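Local coordinates for protein nicotinate phosphoribosyltransferase (Vibrio cholerae, PDB 4HL7) that probably catalyses the ATP-dependent joining of nicotinate to the ribose phosphate of phosphoribosyl diphosphate, forming nicotinate ribonucleotide for NAD biosynthesis, at residues T67-D72 with Y95-P100; R14-L19 with E132-A137; M27-H32 with T257-M262; R6-H11 with R188-Q193. One frame throughout, in Å; residues are numbered along the deposited sequence.

Contact 1: T67-D72 with Y95-P100; sequences TLRFSD and YFHFVP
Arg-69 and His-97 form the polar half of this contact between two loops. The side chains run alongside each other in the same direction, and the guanidinium lies over one face of the imidazole with the planes 22° apart. His-97 CD2 sits 3.5 Å from Arg-69 CZ, while Arg-69 NH1 closes to 3.3 Å on His-97 CB. The bend in the arginine chain at chi2 (-77°) folds its end back along its own loop. There, Arg-69 NH1 donates to Leu-68 O at 3.0 Å, from above the carbonyl plane, and also to Gly-66 O. The imidazole is held likewise, its ND1 donating a hydrogen bond to Phe-98 O.

Two waters join the backbones. One donates to Leu-68 O and accepts from Phe-98 N (2.9 Å); the other accepts from Phe-70 N (2.7 Å) and donates to Phe-96 O.

The apolar half is Phe-70 CE2 against Phe-96 CD2 at 4.1 Å, with Phe-96 meeting the Phe-70 ring at its edge. Behind these rings, Ile-24 and Met-27 of helix 21-33 touch Phe-70 and Phe-96 respectively.

Direct contact is thus the guanidinium over the imidazole and one phenyl pair, with no direct hydrogen bond, and water supplies the polar bridges. Bonds to carbonyls of their own loops help hold the two flat groups in an offset, nearly parallel arrangement, and the neighbouring guanidinium would probably disfavour a second proton on His-97.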
# COMPACT_ATOMS: atom_id res chain seq x y z
N THR A 67 -10.88 5.42 20.07
CA THR A 67 -11.40 6.73 20.47
C THR A 67 -11.52 7.74 19.30
O THR A 67 -12.02 8.86 19.46
CB THR A 67 -10.55 7.35 21.58
OG1 THR A 67 -9.26 7.72 21.08
CG2 THR A 67 -10.40 6.39 22.73
N LEU A 68 -10.98 7.36 18.15
CA LEU A 68 -10.98 8.26 16.99
C LEU A 68 -12.31 8.29 16.31
O LEU A 68 -13.04 7.28 16.29
CB LEU A 68 -9.93 7.84 15.96
CG LEU A 68 -8.50 7.94 16.47
CD1 LEU A 68 -7.61 7.71 15.24
CD2 LEU A 68 -8.21 9.29 17.13
N ARG A 69 -12.64 9.44 15.72
CA ARG A 69 -13.93 9.55 15.00
C ARG A 69 -13.70 10.31 13.71
O ARG A 69 -12.78 11.12 13.65
CB ARG A 69 -14.94 10.31 15.88
CG ARG A 69 -15.19 9.65 17.24
CD ARG A 69 -16.13 8.46 17.03
NE ARG A 69 -16.61 7.84 18.27
CZ ARG A 69 -15.92 6.95 19.01
NH1 ARG A 69 -14.69 6.58 18.67
NH2 ARG A 69 -16.47 6.43 20.09
N PHE A 70 -14.57 10.15 12.71
CA PHE A 70 -14.54 11.11 11.60
C PHE A 70 -15.25 12.39 12.03
O PHE A 70 -16.41 12.30 12.47
CB PHE A 70 -15.24 10.53 10.36
CG PHE A 70 -14.43 9.47 9.65
CD1 PHE A 70 -13.42 9.82 8.74
CD2 PHE A 70 -14.65 8.12 9.89
CE1 PHE A 70 -12.68 8.81 8.09
CE2 PHE A 70 -13.92 7.12 9.25
CZ PHE A 70 -12.93 7.46 8.33
N SER A 71 -14.62 13.55 11.83
CA SER A 71 -15.22 14.85 12.20
C SER A 71 -16.05 15.34 11.04
O SER A 71 -15.94 14.84 9.91
CB SER A 71 -14.15 15.87 12.54
OG SER A 71 -13.49 16.32 11.36
N ASP A 72 -16.91 16.34 11.26
CA ASP A 72 -17.68 16.86 10.12
C ASP A 72 -16.75 17.45 9.09
O ASP A 72 -17.00 17.29 7.88
CB ASP A 72 -18.76 17.86 10.58
CG ASP A 72 -19.75 17.22 11.50
OD1 ASP A 72 -19.81 17.65 12.67
OD2 ASP A 72 -20.42 16.23 11.07
N TYR A 95 -21.00 8.00 12.17
CA TYR A 95 -21.11 7.21 13.35
C TYR A 95 -20.00 6.13 13.45
O TYR A 95 -19.93 5.43 14.45
CB TYR A 95 -22.58 6.62 13.58
CG TYR A 95 -23.20 5.77 12.46
CD1 TYR A 95 -22.86 4.43 12.30
CD2 TYR A 95 -24.15 6.31 11.60
CE1 TYR A 95 -23.39 3.67 11.26
CE2 TYR A 95 -24.71 5.57 10.60
CZ TYR A 95 -24.34 4.25 10.43
OH TYR A 95 -24.85 3.54 9.42
N PHE A 96 -19.13 6.00 12.45
CA PHE A 96 -18.21 4.84 12.45
C PHE A 96 -17.10 4.98 13.52
O PHE A 96 -16.47 6.03 13.64
CB PHE A 96 -17.51 4.64 11.10
CG PHE A 96 -16.50 3.54 11.12
CD1 PHE A 96 -16.92 2.20 11.05
CD2 PHE A 96 -15.15 3.81 11.26
CE1 PHE A 96 -15.99 1.18 11.13
CE2 PHE A 96 -14.23 2.77 11.33
CZ PHE A 96 -14.66 1.46 11.26
N HIS A 97 -16.83 3.87 14.23
CA HIS A 97 -15.57 3.74 14.94
C HIS A 97 -15.09 2.31 15.07
O HIS A 97 -15.83 1.35 14.85
CB HIS A 97 -15.66 4.42 16.32
CG HIS A 97 -16.69 3.80 17.25
ND1 HIS A 97 -16.50 2.60 17.85
CD2 HIS A 97 -17.90 4.31 17.74
CE1 HIS A 97 -17.56 2.33 18.67
NE2 HIS A 97 -18.41 3.38 18.60
N PHE A 98 -13.80 2.17 15.39
CA PHE A 98 -13.17 0.87 15.60
C PHE A 98 -13.60 0.28 16.97
O PHE A 98 -13.92 1.04 17.89
CB PHE A 98 -11.67 1.06 15.62
CG PHE A 98 -11.06 1.42 14.27
CD1 PHE A 98 -11.15 0.55 13.21
CD2 PHE A 98 -10.29 2.60 14.14
CE1 PHE A 98 -10.50 0.83 11.99
CE2 PHE A 98 -9.62 2.88 12.94
CZ PHE A 98 -9.76 1.98 11.84
N VAL A 99 -13.60 -1.04 17.07
CA VAL A 99 -13.69 -1.73 18.38
C VAL A 99 -12.45 -2.62 18.59
O VAL A 99 -12.54 -3.86 18.44
CB VAL A 99 -14.99 -2.55 18.47
CG1 VAL A 99 -15.23 -2.97 19.94
CG2 VAL A 99 -16.18 -1.72 17.94
N PRO A 100 -11.28 -2.00 18.89
CA PRO A 100 -10.04 -2.82 18.82
C PRO A 100 -10.00 -3.96 19.82
O PRO A 100 -9.38 -4.98 19.53
CB PRO A 100 -8.91 -1.83 19.11
CG PRO A 100 -9.51 -0.51 19.28
CD PRO A 100 -11.00 -0.58 19.13
O HOH W 1 -12.45 4.66 16.07
O HOH W 2 -16.69 8.48 13.13

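Contact 2: R14-L19 with E132-A137; sequences RSLLDL and ETLVMA
Leu-134, on helix 131-147, reaches across to the loop 14-19 with its two methyls split between different partners. The end of its side chain comes nearer the loop than the direction of its CB suggests. Leu-134 CD2 comes to 3.3 Å from Asp-18 O and 4.1 Å from Leu-19 CB, whereas CD1 meets Leu-16 CD2 at 4.3 Å.

Leu-19 has a less common shape. Its CG is wedged between the backbone N and the carbonyl carbon (chi1 37°), and Leu-19 CD2 lies 4.2 Å from Leu-134 CD2. Thr-133 OG1 lies 3.2 Å from Leu-19 CB. This hydroxyl also sits between N and carbonyl carbon (chi1 74°), which turns it to the loop; Thr-133 OG1 has a 2.6 Å hydrogen bond with a water that donates to Asp-18 O (2.8 Å), and a weak bond from Asp-20 N.

The turn is shaped from within. Ser-15 to Asp-18 is a type I beta turn, Ser-15 OG accepts from Leu-17 N in an ST turn, and Asp-18 OD2 takes Arg-14 N on its anti side at 2.9 Å. The other carboxylate oxygen, OD1, is in a salt bridge with Arg-189.

Asp-18 O, the Asp-18 carboxylate, Ser-15 OG and Thr-133 OG1 are therefore met by the loop itself, by one water and by residues nearby, while the direct contacts are van der Waals, from the Leu-134 methyls and the Thr-133 hydroxyl against the loop.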
# COMPACT_ATOMS: atom_id res chain seq x y z
N ARG A 14 -2.81 11.09 13.04
CA ARG A 14 -3.20 12.51 13.10
C ARG A 14 -4.72 12.70 13.01
O ARG A 14 -5.23 13.69 13.47
CB ARG A 14 -2.50 13.22 11.98
CG ARG A 14 -1.00 13.10 12.20
CD ARG A 14 -0.37 14.39 12.06
NE ARG A 14 1.01 14.37 12.53
CZ ARG A 14 1.82 15.38 12.33
NH1 ARG A 14 1.37 16.45 11.67
NH2 ARG A 14 3.08 15.33 12.77
N SER A 15 -5.40 11.75 12.39
CA SER A 15 -6.88 11.78 12.16
C SER A 15 -7.23 10.48 11.47
O SER A 15 -6.33 9.71 11.10
CB SER A 15 -7.31 12.96 11.28
OG SER A 15 -7.05 12.74 9.88
N LEU A 16 -8.52 10.21 11.26
CA LEU A 16 -8.88 8.97 10.54
C LEU A 16 -8.72 9.16 9.03
O LEU A 16 -9.06 8.25 8.24
CB LEU A 16 -10.32 8.52 10.89
CG LEU A 16 -10.56 7.79 12.23
CD1 LEU A 16 -12.01 7.34 12.34
CD2 LEU A 16 -9.60 6.60 12.45
N LEU A 17 -8.22 10.33 8.61
CA LEU A 17 -7.79 10.51 7.20
C LEU A 17 -6.27 10.25 7.02
O LEU A 17 -5.75 10.20 5.86
CB LEU A 17 -8.12 11.96 6.73
CG LEU A 17 -9.63 12.28 6.60
CD1 LEU A 17 -9.77 13.69 6.03
CD2 LEU A 17 -10.30 11.25 5.68
N ASP A 18 -5.56 10.09 8.15
CA ASP A 18 -4.12 9.81 8.14
C ASP A 18 -3.84 8.36 7.81
O ASP A 18 -3.40 7.57 8.69
CB ASP A 18 -3.55 10.15 9.52
CG ASP A 18 -2.03 10.12 9.57
OD1 ASP A 18 -1.37 10.03 8.51
OD2 ASP A 18 -1.49 10.11 10.68
N LEU A 19 -4.11 8.00 6.55
CA LEU A 19 -4.02 6.65 6.06
C LEU A 19 -4.02 6.70 4.54
O LEU A 19 -4.27 7.80 3.97
CB LEU A 19 -5.21 5.76 6.58
CG LEU A 19 -6.62 6.37 6.72
CD1 LEU A 19 -7.24 6.71 5.37
CD2 LEU A 19 -7.50 5.34 7.46
N GLU A 132 -5.16 -1.38 8.56
CA GLU A 132 -3.84 -1.73 8.02
C GLU A 132 -2.78 -0.66 8.14
O GLU A 132 -1.71 -0.92 8.74
CB GLU A 132 -3.98 -2.17 6.52
CG GLU A 132 -2.65 -2.39 5.82
CD GLU A 132 -2.83 -2.88 4.39
OE1 GLU A 132 -3.94 -3.32 4.06
OE2 GLU A 132 -1.81 -2.89 3.66
N THR A 133 -3.00 0.52 7.53
CA THR A 133 -1.91 1.52 7.51
C THR A 133 -1.79 2.20 8.85
O THR A 133 -0.75 2.77 9.14
CB THR A 133 -1.95 2.57 6.35
OG1 THR A 133 -2.96 3.55 6.55
CG2 THR A 133 -2.06 1.85 4.98
N LEU A 134 -2.90 2.27 9.62
CA LEU A 134 -2.83 2.88 10.95
C LEU A 134 -1.96 2.01 11.85
O LEU A 134 -1.12 2.52 12.61
CB LEU A 134 -4.23 3.01 11.59
CG LEU A 134 -5.22 3.83 10.76
CD1 LEU A 134 -6.65 3.74 11.35
CD2 LEU A 134 -4.74 5.26 10.58
N VAL A 135 -2.19 0.70 11.80
CA VAL A 135 -1.41 -0.22 12.62
C VAL A 135 0.05 -0.20 12.15
O VAL A 135 0.94 -0.13 12.96
CB VAL A 135 -2.00 -1.67 12.63
CG1 VAL A 135 -1.05 -2.64 13.38
CG2 VAL A 135 -3.40 -1.69 13.27
N MSE A 136 0.28 -0.21 10.84
CA MSE A 136 1.72 -0.21 10.35
C MSE A 136 2.41 1.03 10.78
O MSE A 136 3.52 0.95 11.27
CB MSE A 136 1.74 -0.43 8.83
CG MSE A 136 1.30 -1.84 8.59
SE MSE A 136 1.15 -2.08 6.63
CE MSE A 136 3.09 -2.06 6.21
N ALA A 137 1.71 2.20 10.72
CA ALA A 137 2.30 3.52 11.09
C ALA A 137 2.61 3.62 12.56
O ALA A 137 3.62 4.24 12.98
CB ALA A 137 1.41 4.68 10.65
O HOH W 3 -2.05 5.19 8.28

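Contact 3: M27-H32 with T257-M262; sequences MQAIHH and TAFDGM
Ala-258, Gln-28 and Phe-259 bury the most surface here, with Ala-29 close behind. The backbones come nearest at the two alanines, whose CA atoms are 5.2 Å apart; with nothing beyond CB on either, the methyls meet directly, Ala-29 CB to Ala-258 CB at 3.6 Å. Phe-33, a turn further along helix 21-33, also packs on Ala-258.

Gln-28 reaches over from the helix with its chain extended, CG anti to the backbone N (chi1 166°). Its amide comes against the Phe-259 ring from the opposite direction, the two planes 26° apart, and Gln-28 NE2 lies 3.1 Å from Phe-259 CD1 and 3.4 Å from Phe-259 CE1. Gln-28 NE2 also gives a weak, bent hydrogen bond to Ala-258 O (3.5 Å). Its other hydrogen bond goes to His-84 O, and OE1 accepts from Lys-86 N, which together fix the rotation of the buried amide. The same lysine reaches Ala-258 O through NZ, giving that carbonyl a second donor.

The contact joins helix 21-33, in the N-terminal region of the NAPRTase sequence, to 257-262, in the region related to TIM barrels, consistent with a junction between the two parts of the enzyme.

Phe-259 turns its CG anti to its own carbonyl carbon (chi1 -50°), which carries the ring back toward the helix although its CB does not point there. Phe-259 CZ touches Ala-29 CB at 4.2 Å. Over the centre of one ring face lies CG of Met-262, a selenomethionine, and the ring of Trp-255 meets that of Phe-259 obliquely.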
# COMPACT_ATOMS: atom_id res chain seq x y z
N MSE A 27 -13.14 0.82 1.19
CA MSE A 27 -14.22 0.65 2.18
C MSE A 27 -15.58 0.98 1.60
O MSE A 27 -16.60 0.34 1.92
CB MSE A 27 -13.92 1.56 3.38
CG MSE A 27 -14.94 1.28 4.51
SE MSE A 27 -14.45 2.54 5.97
CE MSE A 27 -15.83 2.24 7.32
N GLN A 28 -15.65 2.01 0.76
CA GLN A 28 -16.92 2.27 0.05
C GLN A 28 -17.36 1.12 -0.80
O GLN A 28 -18.59 0.77 -0.82
CB GLN A 28 -16.93 3.57 -0.78
CG GLN A 28 -18.15 3.55 -1.74
CD GLN A 28 -18.45 4.88 -2.32
OE1 GLN A 28 -18.71 5.84 -1.58
NE2 GLN A 28 -18.39 4.97 -3.64
N ALA A 29 -16.43 0.49 -1.54
CA ALA A 29 -16.85 -0.59 -2.45
C ALA A 29 -17.31 -1.80 -1.65
O ALA A 29 -18.29 -2.48 -1.98
CB ALA A 29 -15.71 -0.99 -3.40
N ILE A 30 -16.65 -2.02 -0.53
CA ILE A 30 -16.99 -3.18 0.37
C ILE A 30 -18.34 -2.86 1.05
O ILE A 30 -19.22 -3.75 1.19
CB ILE A 30 -15.88 -3.37 1.44
CG1 ILE A 30 -14.61 -3.87 0.73
CG2 ILE A 30 -16.30 -4.42 2.52
CD1 ILE A 30 -13.35 -3.61 1.57
N HIS A 31 -18.52 -1.61 1.46
CA HIS A 31 -19.81 -1.15 2.06
C HIS A 31 -20.96 -1.45 1.11
O HIS A 31 -22.02 -1.93 1.52
CB HIS A 31 -19.69 0.36 2.40
CG HIS A 31 -20.96 1.05 2.69
ND1 HIS A 31 -21.46 1.17 3.94
CD2 HIS A 31 -21.82 1.79 1.85
CE1 HIS A 31 -22.60 1.90 3.91
NE2 HIS A 31 -22.82 2.28 2.63
N HIS A 32 -20.73 -1.18 -0.17
CA HIS A 32 -21.76 -1.31 -1.17
C HIS A 32 -22.07 -2.75 -1.49
O HIS A 32 -23.27 -3.14 -1.50
CB HIS A 32 -21.32 -0.55 -2.44
CG HIS A 32 -22.39 -0.50 -3.49
ND1 HIS A 32 -23.40 0.42 -3.45
CD2 HIS A 32 -22.63 -1.32 -4.59
CE1 HIS A 32 -24.23 0.20 -4.49
NE2 HIS A 32 -23.77 -0.88 -5.18
N THR A 257 -18.17 -0.74 -11.00
CA THR A 257 -19.61 -0.57 -10.67
C THR A 257 -19.83 -0.06 -9.24
O THR A 257 -20.96 0.21 -8.85
CB THR A 257 -20.40 -1.84 -10.93
OG1 THR A 257 -19.79 -2.92 -10.29
CG2 THR A 257 -20.43 -2.14 -12.45
N ALA A 258 -18.73 0.03 -8.49
CA ALA A 258 -18.74 0.60 -7.11
C ALA A 258 -18.78 2.12 -7.10
O ALA A 258 -19.18 2.70 -6.12
CB ALA A 258 -17.53 0.09 -6.36
N PHE A 259 -18.34 2.76 -8.20
CA PHE A 259 -18.15 4.24 -8.24
C PHE A 259 -18.55 4.75 -9.62
O PHE A 259 -18.33 4.03 -10.61
CB PHE A 259 -16.68 4.63 -8.05
CG PHE A 259 -15.98 3.98 -6.85
CD1 PHE A 259 -15.98 4.61 -5.59
CD2 PHE A 259 -15.22 2.81 -6.99
CE1 PHE A 259 -15.29 4.02 -4.50
CE2 PHE A 259 -14.50 2.23 -5.93
CZ PHE A 259 -14.57 2.83 -4.66
N ASP A 260 -19.03 6.01 -9.73
CA ASP A 260 -19.23 6.59 -11.10
C ASP A 260 -17.94 6.72 -11.91
O ASP A 260 -17.90 6.40 -13.10
CB ASP A 260 -19.86 7.99 -11.02
CG ASP A 260 -21.27 7.96 -10.53
OD1 ASP A 260 -21.85 6.89 -10.58
OD2 ASP A 260 -21.82 9.04 -10.12
N GLY A 261 -16.89 7.25 -11.27
CA GLY A 261 -15.69 7.67 -11.99
C GLY A 261 -14.42 7.67 -11.15
O GLY A 261 -13.49 8.37 -11.51
N MSE A 262 -14.40 6.89 -10.05
CA MSE A 262 -13.19 6.78 -9.20
C MSE A 262 -11.99 6.41 -10.06
O MSE A 262 -12.08 5.52 -10.92
CB MSE A 262 -13.43 5.74 -8.09
CG MSE A 262 -12.24 5.32 -7.18
SE MSE A 262 -11.81 6.95 -6.15
CE MSE A 262 -13.36 7.11 -4.85

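Contact 4: R6-H11 with R188-Q193; sequences RLFSPH and RRFSSQ
Phe-8 and Gln-193 bring the backbones closest, CA to CA 5.4 Å, where the loop 6-11 passes the first turn of helix 192-205; one water accepts from both Ser-9 N and Gln-193 N. Ser-191 makes the direct bond: its hydroxyl, turned between the backbone N and the carbonyl carbon (chi1 68°), donates to Leu-7 O at 2.7 Å, almost in line with the C=O bond. Behind it, Gln-193 CB and CG lie along the backbone carbonyls of Leu-7 and Arg-6.

The apolar side is built on Phe-190, whose CE2 corner meets Leu-7 CD2 and Phe-8 CE2, each at 3.7 Å. The two phenyl planes are nearly parallel (17°) but slid so far that they barely overlap, centroids 5.7 Å apart. Ser-191 CB also touches Phe-8 CD2, and Leu-7 CB lies over one face of that ring, near the rim.

Ser-9 OG donates to His-11 O (2.8 Å), a bond within its own loop. Ser-192 OG, 3.2 Å from Ser-9 OG, bonds to Ile-12 O.

Ser-191 is the N-cap of helix 192-205, its OG also accepting from Val-194 N: a capped helix start, here doubling as the docking point for the N-terminal segment.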
# COMPACT_ATOMS: atom_id res chain seq x y z
N ARG A 6 10.67 17.93 17.18
CA ARG A 6 11.00 18.05 15.75
C ARG A 6 11.06 16.70 15.02
O ARG A 6 10.95 16.65 13.83
CB ARG A 6 12.29 18.85 15.55
CG ARG A 6 12.35 20.20 16.27
CD ARG A 6 13.28 21.16 15.54
NE ARG A 6 13.34 20.79 14.12
CZ ARG A 6 14.44 20.83 13.38
NH1 ARG A 6 15.58 21.24 13.90
NH2 ARG A 6 14.40 20.44 12.11
N LEU A 7 11.19 15.61 15.77
CA LEU A 7 11.17 14.27 15.20
C LEU A 7 9.78 13.64 15.35
O LEU A 7 9.35 12.86 14.49
CB LEU A 7 12.18 13.37 15.90
CG LEU A 7 13.56 13.00 15.34
CD1 LEU A 7 14.14 11.86 16.17
CD2 LEU A 7 13.51 12.60 13.87
N PHE A 8 9.10 13.94 16.47
CA PHE A 8 7.84 13.27 16.80
C PHE A 8 6.80 14.31 17.23
O PHE A 8 7.08 15.10 18.14
CB PHE A 8 8.04 12.30 17.94
CG PHE A 8 9.07 11.26 17.68
CD1 PHE A 8 10.26 11.25 18.40
CD2 PHE A 8 8.85 10.27 16.70
CE1 PHE A 8 11.24 10.28 18.18
CE2 PHE A 8 9.81 9.28 16.47
CZ PHE A 8 11.02 9.31 17.21
N SER A 9 5.62 14.32 16.58
CA SER A 9 4.52 15.16 17.10
C SER A 9 3.86 14.48 18.31
O SER A 9 4.12 13.27 18.58
CB SER A 9 3.47 15.41 16.00
OG SER A 9 3.08 14.17 15.35
N PRO A 10 2.95 15.20 19.01
CA PRO A 10 2.35 14.54 20.15
C PRO A 10 1.54 13.32 19.78
O PRO A 10 1.50 12.35 20.52
CB PRO A 10 1.45 15.64 20.78
CG PRO A 10 2.04 16.92 20.33
CD PRO A 10 2.58 16.64 18.94
N HIS A 11 0.93 13.34 18.60
CA HIS A 11 0.07 12.24 18.16
C HIS A 11 0.74 11.48 17.02
O HIS A 11 1.32 12.10 16.12
CB HIS A 11 -1.31 12.80 17.76
CG HIS A 11 -1.24 14.04 16.88
ND1 HIS A 11 -0.09 14.74 16.67
CD2 HIS A 11 -2.24 14.70 16.13
CE1 HIS A 11 -0.33 15.77 15.83
NE2 HIS A 11 -1.64 15.75 15.50
N ARG A 188 4.98 3.03 6.19
CA ARG A 188 6.30 2.75 6.85
C ARG A 188 7.09 4.00 7.17
O ARG A 188 8.32 3.99 7.19
CB ARG A 188 7.14 1.71 6.09
CG ARG A 188 6.75 0.24 6.35
CD ARG A 188 7.36 -0.65 5.24
NE ARG A 188 6.74 -1.97 5.07
CZ ARG A 188 5.87 -2.31 4.10
NH1 ARG A 188 5.43 -1.40 3.21
NH2 ARG A 188 5.41 -3.57 4.05
N ARG A 189 6.37 5.07 7.49
CA ARG A 189 7.07 6.31 7.83
C ARG A 189 7.87 6.17 9.11
O ARG A 189 7.51 5.40 10.01
CB ARG A 189 6.10 7.48 7.98
CG ARG A 189 5.07 7.32 9.13
CD ARG A 189 3.87 8.17 8.78
NE ARG A 189 2.92 8.11 9.89
CZ ARG A 189 1.70 8.61 9.83
NH1 ARG A 189 1.31 9.28 8.74
NH2 ARG A 189 0.89 8.50 10.91
N PHE A 190 8.93 6.97 9.24
CA PHE A 190 9.67 7.00 10.49
C PHE A 190 8.73 7.53 11.62
O PHE A 190 8.76 7.01 12.75
CB PHE A 190 10.87 7.96 10.36
CG PHE A 190 11.72 8.06 11.61
CD1 PHE A 190 12.79 7.16 11.81
CD2 PHE A 190 11.51 9.06 12.54
CE1 PHE A 190 13.55 7.23 12.95
CE2 PHE A 190 12.29 9.14 13.71
CZ PHE A 190 13.31 8.22 13.90
N SER A 191 7.93 8.55 11.29
CA SER A 191 7.00 9.18 12.20
C SER A 191 6.05 10.03 11.36
O SER A 191 6.36 10.35 10.22
CB SER A 191 7.73 10.03 13.26
OG SER A 191 8.33 11.17 12.65
N SER A 192 4.88 10.37 11.90
CA SER A 192 3.96 11.26 11.16
C SER A 192 4.60 12.66 10.95
O SER A 192 4.35 13.32 9.91
CB SER A 192 2.58 11.34 11.85
OG SER A 192 2.73 11.81 13.17
N GLN A 193 5.39 13.13 11.93
CA GLN A 193 6.12 14.42 11.82
C GLN A 193 7.12 14.39 10.69
O GLN A 193 7.21 15.38 9.91
CB GLN A 193 6.81 14.81 13.16
CG GLN A 193 7.41 16.23 13.21
CD GLN A 193 6.37 17.29 12.90
OE1 GLN A 193 5.30 17.26 13.45
NE2 GLN A 193 6.65 18.12 11.92
O HOH W 4 5.18 12.06 14.83

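From the N terminus, 6-11 opens the loop that contact 4 closes at 188-193, joining the N-terminal segment to the start of helix 192-205. Within it lies contact 2, closed at 132-137 on helix 131-147, and contact 1 (67-72 with 95-100) lies within that, a short, mostly helical excursion. Contact 3, from 27-32 to 257-262, also encloses contact 1 but crosses contacts 2 and 4, tying helix 21-33 to the barrel-related part. Contacts 1 and 2 share a core through Leu-16, Phe-98 and Leu-134, contacts 2 and 4 meet through the Asp-18 to Arg-189 salt bridge and Met-136 on Arg-188, and Met-27 links contact 3 to contact 1. Contacts 3 and 4 stand about 32 Å apart, centre to centre.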